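Local coordinates for protein N-acetylglucosaminidase (Paenibacillus barengoltzii, PDB 6INX) that hydrolyses N-acetylglucosaminide linkages as a glycoside hydrolase of family 18, probably acting within the chitobiose core of N-linked glycans, at residues A8-D13 and I32-V37; H15-T20 and L47-L52; L201-G206 and V213-N218. All coordinates share one frame; numbering follows the deposited sequence.

Interaction 1 of 3, residues A8-D13 and I32-V37; sequences AGYVSD and IAFGHV
The ring ends of Tyr10 and Phe34 meet obliquely across two neighbouring parallel strands, CE1 of Tyr10 4.5 Å from CE1 of Phe34. Phe34 follows a cis peptide bond, and its ring folds back over Ala33, whose CB sits 3.5 Å above the ring plane, over its centre. On the other face of the sheet Val11 pairs with Ile32. Ile32 CG2, anti to its own backbone nitrogen, reaches 4.3 Å from CB of Asp13, just past the end of the first strand.

The backbone supplies the grip. Val11 O accepts Ala33 N at 3.0 Å, with the donor above the carbonyl plane (40° out of it), and the same oxygen receives a CA-H...O contact from Ile32 CA. Ala33 O in turn takes Asp13 N at 3.1 Å. The segment axes diverge by 58°, and the bridges stop at Ser12 and Ala33. Tyr10 OH is held by Asp107, the first aspartate of the DxDxE signature of family 18. Two adjacent parallel strands of a TIM barrel, with a non-proline cis peptide and a tyrosine bonded to that motif, are consistent with the C-terminal end of the barrel, where family 18 enzymes carry their active site.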
ATOM      1  N   ALA A   8      20.372  -4.307  18.779  1.00 15.87           N
ATOM      2  CA  ALA A   8      19.562  -5.436  19.214  1.00 17.01           C
ATOM      3  C   ALA A   8      19.487  -6.473  18.105  1.00 18.60           C
ATOM      4  O   ALA A   8      19.134  -6.153  16.968  1.00 17.75           O
ATOM      5  CB  ALA A   8      18.161  -4.977  19.616  1.00 17.55           C
ATOM      6  N   GLY A   9      19.836  -7.702  18.427  1.00 13.38           N
ATOM      7  CA  GLY A   9      19.802  -8.755  17.435  1.00 11.86           C
ATOM      8  C   GLY A   9      18.781  -9.826  17.759  1.00 12.45           C
ATOM      9  O   GLY A   9      18.754 -10.344  18.881  1.00 12.41           O
ATOM     10  N   TYR A  10      17.930 -10.161  16.794  1.00 12.45           N
ATOM     11  CA  TYR A  10      17.143 -11.381  16.903  1.00 11.66           C
ATOM     12  C   TYR A  10      18.047 -12.589  16.710  1.00 11.94           C
ATOM     13  O   TYR A  10      18.843 -12.642  15.763  1.00 14.20           O
ATOM     14  CB  TYR A  10      16.005 -11.385  15.879  1.00 11.93           C
ATOM     15  CG  TYR A  10      14.816 -10.577  16.353  1.00 12.36           C
ATOM     16  CD1 TYR A  10      13.820 -11.156  17.135  1.00 11.91           C
ATOM     17  CD2 TYR A  10      14.719  -9.224  16.057  1.00 15.55           C
ATOM     18  CE1 TYR A  10      12.742 -10.399  17.602  1.00 14.02           C
ATOM     19  CE2 TYR A  10      13.654  -8.464  16.508  1.00 17.33           C
ATOM     20  CZ  TYR A  10      12.668  -9.060  17.281  1.00 16.45           C
ATOM     21  OH  TYR A  10      11.613  -8.281  17.735  1.00 19.92           O
ATOM     22  N   VAL A  11      17.978 -13.526  17.651  1.00 10.72           N
ATOM     23  CA  VAL A  11      18.728 -14.774  17.582  1.00 12.25           C
ATOM     24  C   VAL A  11      17.746 -15.906  17.825  1.00 13.61           C
ATOM     25  O   VAL A  11      17.113 -15.962  18.885  1.00 12.96           O
ATOM     26  CB  VAL A  11      19.846 -14.819  18.633  1.00 15.64           C
ATOM     27  CG1 VAL A  11      20.676 -16.091  18.450  1.00 15.60           C
ATOM     28  CG2 VAL A  11      20.714 -13.570  18.545  1.00 16.60           C
ATOM     29  N   SER A  12      17.613 -16.806  16.853  1.00 14.19           N
ATOM     30  CA  SER A  12      16.800 -17.993  17.089  1.00 14.74           C
ATOM     31  C   SER A  12      17.401 -18.821  18.221  1.00 15.19           C
ATOM     32  O   SER A  12      18.613 -18.818  18.446  1.00 16.31           O
ATOM     33  CB  SER A  12      16.699 -18.835  15.820  1.00 21.14           C
ATOM     34  OG  SER A  12      17.897 -19.546  15.592  1.00 23.90           O
ATOM     35  N   ASP A  13      16.534 -19.508  18.972  1.00 14.29           N
ATOM     36  CA  ASP A  13      17.021 -20.370  20.047  1.00 15.33           C
ATOM     37  C   ASP A  13      18.061 -21.353  19.523  1.00 18.16           C
ATOM     38  O   ASP A  13      19.056 -21.645  20.198  1.00 18.12           O
ATOM     39  CB  ASP A  13      15.840 -21.103  20.693  1.00 17.31           C
ATOM     40  CG  ASP A  13      16.270 -22.285  21.551  1.00 21.94           C
ATOM     41  OD1 ASP A  13      16.960 -22.078  22.569  1.00 28.58           O
ATOM     42  OD2 ASP A  13      15.907 -23.429  21.201  1.00 26.08           O
ATOM     43  N   ILE A  32      15.357 -13.413  21.759  1.00 10.45           N
ATOM     44  CA  ILE A  32      15.370 -14.845  21.475  1.00  9.72           C
ATOM     45  C   ILE A  32      14.071 -15.232  20.775  1.00 11.81           C
ATOM     46  O   ILE A  32      12.986 -15.043  21.325  1.00 11.48           O
ATOM     47  CB  ILE A  32      15.544 -15.654  22.766  1.00  9.30           C
ATOM     48  CG1 ILE A  32      16.864 -15.312  23.444  1.00 13.41           C
ATOM     49  CG2 ILE A  32      15.513 -17.142  22.444  1.00 12.21           C
ATOM     50  CD1 ILE A  32      17.054 -16.069  24.747  1.00 16.20           C
ATOM     51  N   ALA A  33      14.180 -15.829  19.589  1.00 12.25           N
ATOM     52  CA  ALA A  33      13.019 -16.176  18.767  1.00 11.40           C
ATOM     53  C   ALA A  33      12.820 -17.689  18.759  1.00 12.90           C
ATOM     54  O   ALA A  33      13.742 -18.425  18.388  1.00 13.93           O
ATOM     55  CB  ALA A  33      13.264 -15.692  17.338  1.00 11.82           C
ATOM     56  N   PHE A  34      11.627 -18.169  19.140  1.00 12.82           N
ATOM     57  CA  PHE A  34      10.474 -17.396  19.639  1.00  9.76           C
ATOM     58  C   PHE A  34       9.769 -18.260  20.681  1.00 14.04           C
ATOM     59  O   PHE A  34       9.638 -19.472  20.488  1.00 15.46           O
ATOM     60  CB  PHE A  34       9.412 -17.227  18.551  1.00 13.35           C
ATOM     61  CG  PHE A  34       9.692 -16.150  17.546  1.00 10.93           C
ATOM     62  CD1 PHE A  34       9.720 -14.817  17.925  1.00 11.52           C
ATOM     63  CD2 PHE A  34       9.865 -16.466  16.203  1.00 15.08           C
ATOM     64  CE1 PHE A  34       9.956 -13.821  16.984  1.00 13.09           C
ATOM     65  CE2 PHE A  34      10.096 -15.468  15.261  1.00 12.83           C
ATOM     66  CZ  PHE A  34      10.136 -14.150  15.655  1.00 13.15           C
ATOM     67  N   GLY A  35       9.256 -17.654  21.745  1.00 11.96           N
ATOM     68  CA  GLY A  35       8.200 -18.296  22.499  1.00 11.02           C
ATOM     69  C   GLY A  35       6.888 -18.264  21.739  1.00 10.57           C
ATOM     70  O   GLY A  35       6.703 -17.489  20.800  1.00 11.66           O
ATOM     71  N   HIS A  36       5.971 -19.152  22.121  1.00 12.28           N
ATOM     72  CA  HIS A  36       4.655 -19.234  21.498  1.00 12.23           C
ATOM     73  C   HIS A  36       3.569 -19.053  22.553  1.00 12.41           C
ATOM     74  O   HIS A  36       3.839 -19.081  23.751  1.00 15.55           O
ATOM     75  CB  HIS A  36       4.476 -20.573  20.774  1.00 16.41           C
ATOM     76  CG  HIS A  36       5.522 -20.838  19.739  1.00 18.53           C
ATOM     77  ND1 HIS A  36       5.958 -22.110  19.435  1.00 25.58           N
ATOM     78  CD2 HIS A  36       6.221 -19.999  18.940  1.00 21.40           C
ATOM     79  CE1 HIS A  36       6.880 -22.042  18.491  1.00 25.60           C
ATOM     80  NE2 HIS A  36       7.060 -20.773  18.174  1.00 24.84           N
ATOM     81  N   VAL A  37       2.332 -18.859  22.092  1.00 11.42           N
ATOM     82  CA  VAL A  37       1.175 -18.677  22.967  1.00 13.03           C
ATOM     83  C   VAL A  37       0.271 -19.893  22.824  1.00 11.89           C
ATOM     84  O   VAL A  37      -0.159 -20.230  21.713  1.00 14.96           O
ATOM     85  CB  VAL A  37       0.402 -17.386  22.645  1.00 10.56           C
ATOM     86  CG1 VAL A  37      -0.889 -17.315  23.476  1.00 12.61           C
ATOM     87  CG2 VAL A  37       1.275 -16.161  22.909  1.00 12.86           C
TER

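Interaction 2 of 3, residues H15-T20 and L47-L52; sequences HLPELT and LQNLKL
Pro17 and Asn49 meet at about a right angle, the side-chain amide lying against the CG and CD carbons of the proline ring. This is the close part of the contact: ND2 of Asn49 stands 3.4 Å from CD of Pro17, and the amide carbon CG of Asn49 is 3.7 Å from CG of Pro17. The amide nitrogen also makes a hydrogen bond with a residue flanking the segments, which restrains its rotation while the proline packs against it.

Next to the amide, Leu16 and Asn49 slide past each other in opposite directions. The CD1 methyl of Leu16 is 4.0 Å from CB of Asn49 and also 4.0 Å from the backbone O of Asn49. Leu16 is buried, and its side chain also touches Ile32 and Leu56. From the other end comes Leu52. With CG anti to the backbone nitrogen (chi1 -170°), it extends CD2 to 3.6 Å from CA of Pro17 and 3.7 Å from O of Leu16.

The proline thus has one tight flank, CG and CD against the amide, while its CB meets CD2 of Leu52 only at 4.3 Å, on a residue exposed to solvent. No hydrogen bond crosses between the segments. Each piece is instead stiffened from within: Glu18 N bonds to His15 O, Leu19 N to Leu16 O, and Leu52 N to Asn49 O. Each of these joins residues three apart, as in 3-10 turns. The arrangement is that of two neighbouring beta-to-alpha connections of a TIM barrel, one leading from strand 6-12 to helix 21-24 and the other from barrel strand 29-38, by way of the short antiparallel strand 41-43, to helix 53-59, meeting side by side beyond the C-terminal end of strand 6-12.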
ATOM      1  N   HIS A  15      20.267 -20.878  17.340  1.00 18.72           N
ATOM      2  CA  HIS A  15      21.542 -20.224  17.062  1.00 18.93           C
ATOM      3  C   HIS A  15      22.247 -19.695  18.304  1.00 20.45           C
ATOM      4  O   HIS A  15      23.371 -19.196  18.190  1.00 20.51           O
ATOM      5  CB  HIS A  15      21.363 -19.086  16.049  1.00 20.24           C
ATOM      6  CG  HIS A  15      20.927 -19.551  14.696  1.00 20.65           C
ATOM      7  ND1 HIS A  15      20.151 -18.780  13.858  1.00 20.26           N
ATOM      8  CD2 HIS A  15      21.153 -20.713  14.039  1.00 24.50           C
ATOM      9  CE1 HIS A  15      19.918 -19.447  12.741  1.00 24.88           C
ATOM     10  NE2 HIS A  15      20.514 -20.623  12.826  1.00 25.21           N
ATOM     11  N   LEU A  16      21.623 -19.777  19.477  1.00 19.28           N
ATOM     12  CA  LEU A  16      22.266 -19.308  20.704  1.00 17.24           C
ATOM     13  C   LEU A  16      23.664 -19.872  20.926  1.00 20.35           C
ATOM     14  O   LEU A  16      24.561 -19.095  21.292  1.00 20.49           O
ATOM     15  CB  LEU A  16      21.346 -19.541  21.911  1.00 19.29           C
ATOM     16  CG  LEU A  16      20.115 -18.633  22.006  1.00 16.29           C
ATOM     17  CD1 LEU A  16      19.143 -19.185  23.056  1.00 15.59           C
ATOM     18  CD2 LEU A  16      20.510 -17.189  22.310  1.00 19.30           C
ATOM     19  N   PRO A  17      23.927 -21.170  20.732  1.00 23.64           N
ATOM     20  CA  PRO A  17      25.296 -21.675  20.959  1.00 24.47           C
ATOM     21  C   PRO A  17      26.332 -21.105  20.008  1.00 25.54           C
ATOM     22  O   PRO A  17      27.531 -21.195  20.300  1.00 29.31           O
ATOM     23  CB  PRO A  17      25.155 -23.194  20.785  1.00 25.46           C
ATOM     24  CG  PRO A  17      23.701 -23.476  20.979  1.00 25.89           C
ATOM     25  CD  PRO A  17      22.990 -22.271  20.445  1.00 21.57           C
ATOM     26  N   GLU A  18      25.922 -20.527  18.885  1.00 23.69           N
ATOM     27  CA  GLU A  18      26.886 -19.957  17.956  1.00 26.56           C
ATOM     28  C   GLU A  18      27.404 -18.590  18.390  1.00 31.19           C
ATOM     29  O   GLU A  18      28.388 -18.113  17.816  1.00 31.03           O
ATOM     30  CB  GLU A  18      26.283 -19.879  16.552  1.00 28.29           C
ATOM     31  CG  GLU A  18      25.816 -21.224  16.026  1.00 28.95           C
ATOM     32  CD  GLU A  18      24.920 -21.096  14.814  1.00 29.03           C
ATOM     33  OE1 GLU A  18      24.903 -20.011  14.198  1.00 36.35           O
ATOM     34  OE2 GLU A  18      24.229 -22.083  14.478  1.00 35.09           O
ATOM     35  N   LEU A  19      26.782 -17.961  19.386  1.00 23.46           N
ATOM     36  CA  LEU A  19      27.225 -16.646  19.828  1.00 24.44           C
ATOM     37  C   LEU A  19      28.597 -16.742  20.487  1.00 22.32           C
ATOM     38  O   LEU A  19      28.816 -17.568  21.379  1.00 27.10           O
ATOM     39  CB  LEU A  19      26.213 -16.053  20.805  1.00 23.70           C
ATOM     40  CG  LEU A  19      24.927 -15.506  20.175  1.00 22.96           C
ATOM     41  CD1 LEU A  19      23.825 -15.408  21.216  1.00 22.39           C
ATOM     42  CD2 LEU A  19      25.184 -14.149  19.537  1.00 24.32           C
ATOM     43  N   THR A  20      29.517 -15.896  20.039  1.00 25.41           N
ATOM     44  CA  THR A  20      30.859 -15.809  20.592  1.00 26.77           C
ATOM     45  C   THR A  20      30.968 -14.575  21.477  1.00 26.60           C
ATOM     46  O   THR A  20      30.147 -13.658  21.408  1.00 21.72           O
ATOM     47  CB  THR A  20      31.891 -15.719  19.468  1.00 28.52           C
ATOM     48  OG1 THR A  20      31.736 -14.472  18.779  1.00 25.88           O
ATOM     49  CG2 THR A  20      31.708 -16.865  18.486  1.00 31.56           C
ATOM     50  N   LEU A  47      11.791 -24.537  23.423  1.00 16.47           N
ATOM     51  CA  LEU A  47      13.095 -23.909  23.246  1.00 19.35           C
ATOM     52  C   LEU A  47      14.167 -24.730  23.951  1.00 21.00           C
ATOM     53  O   LEU A  47      13.951 -25.245  25.050  1.00 24.13           O
ATOM     54  CB  LEU A  47      13.063 -22.494  23.819  1.00 17.15           C
ATOM     55  CG  LEU A  47      11.983 -21.604  23.198  1.00 17.01           C
ATOM     56  CD1 LEU A  47      11.830 -20.308  23.973  1.00 16.36           C
ATOM     57  CD2 LEU A  47      12.300 -21.324  21.728  1.00 19.67           C
ATOM     58  N   GLN A  48      15.336 -24.838  23.322  1.00 28.33           N
ATOM     59  CA  GLN A  48      16.310 -25.843  23.733  1.00 29.14           C
ATOM     60  C   GLN A  48      17.541 -25.303  24.449  1.00 30.95           C
ATOM     61  O   GLN A  48      18.148 -26.039  25.230  1.00 34.58           O
ATOM     62  CB  GLN A  48      16.753 -26.681  22.525  1.00 32.24           C
ATOM     63  CG  GLN A  48      15.725 -27.724  22.106  1.00 35.22           C
ATOM     64  CD  GLN A  48      15.013 -28.349  23.293  1.00 37.87           C
ATOM     65  OE1 GLN A  48      13.821 -28.126  23.510  1.00 41.10           O
ATOM     66  NE2 GLN A  48      15.746 -29.136  24.074  1.00 39.10           N
ATOM     67  N   ASN A  49      17.925 -24.047  24.226  1.00 24.03           N
ATOM     68  CA  ASN A  49      19.223 -23.559  24.679  1.00 21.16           C
ATOM     69  C   ASN A  49      19.126 -22.488  25.761  1.00 19.86           C
ATOM     70  O   ASN A  49      20.083 -21.732  25.965  1.00 18.14           O
ATOM     71  CB  ASN A  49      20.048 -23.061  23.490  1.00 23.55           C
ATOM     72  CG  ASN A  49      20.458 -24.181  22.564  1.00 27.06           C
ATOM     73  OD1 ASN A  49      21.024 -25.183  22.999  1.00 31.05           O
ATOM     74  ND2 ASN A  49      20.181 -24.019  21.278  1.00 23.63           N
ATOM     75  N   LEU A  50      18.003 -22.423  26.481  1.00 21.50           N
ATOM     76  CA  LEU A  50      17.821 -21.363  27.465  1.00 18.06           C
ATOM     77  C   LEU A  50      18.753 -21.505  28.661  1.00 17.78           C
ATOM     78  O   LEU A  50      18.974 -20.516  29.371  1.00 20.72           O
ATOM     79  CB  LEU A  50      16.360 -21.299  27.916  1.00 19.55           C
ATOM     80  CG  LEU A  50      15.316 -21.019  26.823  1.00 16.26           C
ATOM     81  CD1 LEU A  50      13.960 -20.746  27.455  1.00 22.25           C
ATOM     82  CD2 LEU A  50      15.738 -19.859  25.922  1.00 23.30           C
ATOM     83  N   LYS A  51      19.307 -22.697  28.893  1.00 21.93           N
ATOM     84  CA  LYS A  51      20.275 -22.879  29.971  1.00 22.78           C
ATOM     85  C   LYS A  51      21.606 -22.202  29.684  1.00 23.74           C
ATOM     86  O   LYS A  51      22.416 -22.049  30.608  1.00 20.83           O
ATOM     87  CB  LYS A  51      20.506 -24.369  30.244  1.00 26.68           C
ATOM     88  CG  LYS A  51      19.284 -25.116  30.750  1.00 33.23           C
ATOM     89  CD  LYS A  51      18.585 -24.367  31.866  1.00 29.01           C
ATOM     90  CE  LYS A  51      18.016 -25.331  32.900  1.00 37.74           C
ATOM     91  NZ  LYS A  51      17.900 -26.718  32.369  1.00 40.57           N
ATOM     92  N   LEU A  52      21.845 -21.788  28.439  1.00 19.34           N
ATOM     93  CA  LEU A  52      23.068 -21.089  28.065  1.00 17.71           C
ATOM     94  C   LEU A  52      23.070 -19.624  28.484  1.00 17.57           C
ATOM     95  O   LEU A  52      24.131 -18.993  28.455  1.00 18.56           O
ATOM     96  CB  LEU A  52      23.270 -21.199  26.547  1.00 21.30           C
ATOM     97  CG  LEU A  52      24.598 -20.757  25.928  1.00 27.25           C
ATOM     98  CD1 LEU A  52      25.775 -21.473  26.576  1.00 30.98           C
ATOM     99  CD2 LEU A  52      24.590 -20.973  24.422  1.00 28.50           C
TER

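Interaction 3 of 3, residues L201-G206 and V213-N218; sequences LYTGTG and VDASVN
The ring of Tyr202 meets Asp214 at its edge, where OD2 of the carboxylate lies in the ring plane beside a bound water, while one ring face carries CG of Leu201, offset toward the rim. Ring and carboxylate planes stand 67° apart, and CB of Asp214 approaches CD1 of Tyr202 obliquely at 3.6 Å. This contact belongs to a beta-to-alpha connection of the TIM barrel: the loop after strand 179-183 runs past the first turn of helix 213-222 that it leads into.

The carboxylate owes its place to a first torsion that sets CG anti to the backbone nitrogen (chi1 178°), which brings OD2 beside the ring edge of Tyr202 and to the water. The other oxygen, OD1, is bonded to Tyr312 OH on helix 303-316, so each carboxylate oxygen has a hydrogen-bond partner. Leu201 O receives Asp214 N at 2.9 Å, nearly along the C=O axis. Leu201 CD1 meets Val213 CG1 at 3.8 Å in an apolar patch that continues to Tyr312 from Leu201 and to Ile232 from Val213.

Thr203 lies past this patch, with OG1 bonded to Arg210 O and Ser212 OG, close to the methyl of Ala215. The loop and the helix are finally bridged by the water, which accepts from Thr203 N at 3.0 Å and donates to OD2 of Asp214 at 2.9 Å.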
ATOM      1  N   LEU A 201      15.761   2.765   3.563  1.00 10.95           N
ATOM      2  CA  LEU A 201      15.803   3.921   4.444  1.00  9.99           C
ATOM      3  C   LEU A 201      14.819   5.007   4.006  1.00 10.46           C
ATOM      4  O   LEU A 201      14.053   5.526   4.824  1.00 11.99           O
ATOM      5  CB  LEU A 201      17.235   4.462   4.513  1.00 11.05           C
ATOM      6  CG  LEU A 201      17.401   5.665   5.435  1.00 10.32           C
ATOM      7  CD1 LEU A 201      16.923   5.326   6.841  1.00 15.07           C
ATOM      8  CD2 LEU A 201      18.861   6.110   5.462  1.00 14.07           C
ATOM      9  N   TYR A 202      14.841   5.397   2.722  1.00 10.06           N
ATOM     10  CA  TYR A 202      13.972   6.464   2.243  1.00 12.67           C
ATOM     11  C   TYR A 202      13.069   5.974   1.119  1.00  9.98           C
ATOM     12  O   TYR A 202      13.389   5.026   0.398  1.00  9.75           O
ATOM     13  CB  TYR A 202      14.769   7.670   1.708  1.00 11.74           C
ATOM     14  CG  TYR A 202      15.620   8.386   2.731  1.00 12.08           C
ATOM     15  CD1 TYR A 202      15.061   9.187   3.711  1.00 15.15           C
ATOM     16  CD2 TYR A 202      17.000   8.260   2.697  1.00 15.35           C
ATOM     17  CE1 TYR A 202      15.867   9.846   4.640  1.00 14.95           C
ATOM     18  CE2 TYR A 202      17.803   8.908   3.611  1.00 17.25           C
ATOM     19  CZ  TYR A 202      17.237   9.695   4.575  1.00 14.64           C
ATOM     20  OH  TYR A 202      18.055  10.337   5.483  1.00 18.96           O
ATOM     21  N   THR A 203      11.944   6.661   0.955  1.00 11.80           N
ATOM     22  CA  THR A 203      11.006   6.361  -0.121  1.00 11.61           C
ATOM     23  C   THR A 203      11.539   6.904  -1.441  1.00 13.74           C
ATOM     24  O   THR A 203      12.073   8.011  -1.503  1.00 15.70           O
ATOM     25  CB  THR A 203       9.645   6.976   0.200  1.00 13.96           C
ATOM     26  OG1 THR A 203       9.187   6.447   1.453  1.00 12.35           O
ATOM     27  CG2 THR A 203       8.623   6.662  -0.892  1.00 15.25           C
ATOM     28  N   GLY A 204      11.421   6.103  -2.492  1.00 11.77           N
ATOM     29  CA  GLY A 204      11.926   6.472  -3.801  1.00 11.62           C
ATOM     30  C   GLY A 204      10.860   6.991  -4.748  1.00 12.75           C
ATOM     31  O   GLY A 204       9.704   6.570  -4.703  1.00 13.00           O
ATOM     32  N   THR A 205      11.278   7.892  -5.637  1.00 11.75           N
ATOM     33  CA  THR A 205      10.380   8.418  -6.657  1.00 11.54           C
ATOM     34  C   THR A 205       9.984   7.314  -7.629  1.00 11.87           C
ATOM     35  O   THR A 205      10.807   6.489  -8.037  1.00 13.55           O
ATOM     36  CB  THR A 205      11.036   9.594  -7.408  1.00 13.95           C
ATOM     37  OG1 THR A 205      10.101  10.162  -8.340  1.00 15.95           O
ATOM     38  CG2 THR A 205      12.266   9.147  -8.187  1.00 20.50           C
ATOM     39  N   GLY A 206       8.703   7.289  -7.991  1.00  9.41           N
ATOM     40  CA  GLY A 206       8.223   6.315  -8.947  1.00 11.07           C
ATOM     41  C   GLY A 206       7.730   5.007  -8.371  1.00 10.21           C
ATOM     42  O   GLY A 206       7.330   4.134  -9.143  1.00 10.28           O
ATOM     43  N   VAL A 213      11.852   3.306   5.974  1.00 11.43           N
ATOM     44  CA  VAL A 213      12.218   3.576   7.368  1.00 11.25           C
ATOM     45  C   VAL A 213      11.786   4.984   7.759  1.00 11.41           C
ATOM     46  O   VAL A 213      11.127   5.198   8.783  1.00 12.08           O
ATOM     47  CB  VAL A 213      13.732   3.406   7.590  1.00 10.70           C
ATOM     48  CG1 VAL A 213      14.118   3.936   8.987  1.00 14.08           C
ATOM     49  CG2 VAL A 213      14.181   1.969   7.398  1.00 12.33           C
ATOM     50  N   ASP A 214      12.158   5.965   6.929  1.00 10.89           N
ATOM     51  CA  ASP A 214      11.869   7.359   7.231  1.00 11.07           C
ATOM     52  C   ASP A 214      10.363   7.592   7.343  1.00 13.36           C
ATOM     53  O   ASP A 214       9.890   8.236   8.288  1.00 12.45           O
ATOM     54  CB  ASP A 214      12.514   8.216   6.131  1.00 10.66           C
ATOM     55  CG  ASP A 214      12.259   9.699   6.288  1.00 15.73           C
ATOM     56  OD1 ASP A 214      12.525  10.272   7.367  1.00 18.49           O
ATOM     57  OD2 ASP A 214      11.821  10.299   5.278  1.00 19.90           O
ATOM     58  N   ALA A 215       9.584   7.059   6.397  1.00 11.87           N
ATOM     59  CA  ALA A 215       8.138   7.257   6.466  1.00 10.73           C
ATOM     60  C   ALA A 215       7.534   6.549   7.675  1.00 12.77           C
ATOM     61  O   ALA A 215       6.592   7.061   8.291  1.00 12.74           O
ATOM     62  CB  ALA A 215       7.461   6.790   5.177  1.00 14.13           C
ATOM     63  N   SER A 216       8.073   5.382   8.034  1.00  9.78           N
ATOM     64  CA  SER A 216       7.568   4.633   9.184  1.00  9.28           C
ATOM     65  C   SER A 216       7.846   5.375  10.486  1.00 10.87           C
ATOM     66  O   SER A 216       6.949   5.529  11.321  1.00 10.74           O
ATOM     67  CB  SER A 216       8.174   3.222   9.190  1.00 10.22           C
ATOM     68  OG  SER A 216       7.707   2.475  10.303  1.00  9.55           O
ATOM     69  N   VAL A 217       9.087   5.837  10.670  1.00 10.55           N
ATOM     70  CA  VAL A 217       9.432   6.632  11.845  1.00 10.81           C
ATOM     71  C   VAL A 217       8.500   7.831  11.965  1.00 13.14           C
ATOM     72  O   VAL A 217       7.933   8.101  13.028  1.00 13.76           O
ATOM     73  CB  VAL A 217      10.912   7.049  11.786  1.00 11.97           C
ATOM     74  CG1 VAL A 217      11.226   8.051  12.901  1.00 13.89           C
ATOM     75  CG2 VAL A 217      11.824   5.818  11.866  1.00 13.66           C
ATOM     76  N   ASN A 218       8.297   8.545  10.859  1.00 13.57           N
ATOM     77  CA  ASN A 218       7.395   9.687  10.882  1.00 13.10           C
ATOM     78  C   ASN A 218       5.978   9.286  11.303  1.00 14.27           C
ATOM     79  O   ASN A 218       5.342   9.992  12.094  1.00 14.49           O
ATOM     80  CB  ASN A 218       7.421  10.377   9.521  1.00 17.98           C
ATOM     81  CG  ASN A 218       8.689  11.185   9.311  1.00 24.06           C
ATOM     82  OD1 ASN A 218       9.416  11.476  10.261  1.00 30.81           O
ATOM     83  ND2 ASN A 218       8.965  11.545   8.062  1.00 32.70           N
TER
HETATM   84  O   HOH W   1      11.225   8.985   2.727  1.00 16.53           O

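Interaction 1 is a buried contact, about 10 Å from the centre of the chain, whereas interactions 2 and 3 are partly buried and lie farther out. Interactions 1 and 2 adjoin: both carboxylate oxygens of Asp13, just past the end of the first strand, make probable hydrogen bonds to backbone N-H groups of Gln48 and Asn49, so the barrel strands and the loops beyond them are tied together. Interaction 3 stands on the opposite side of the chain's centre, about 27 Å from interaction 1 between centres. Their chemistry differs: backbone pairing in the sheet, van der Waals packing between loops, including an amide on a proline, without crossing hydrogen bonds, and mixed polar, water-bridged contact at a helix start.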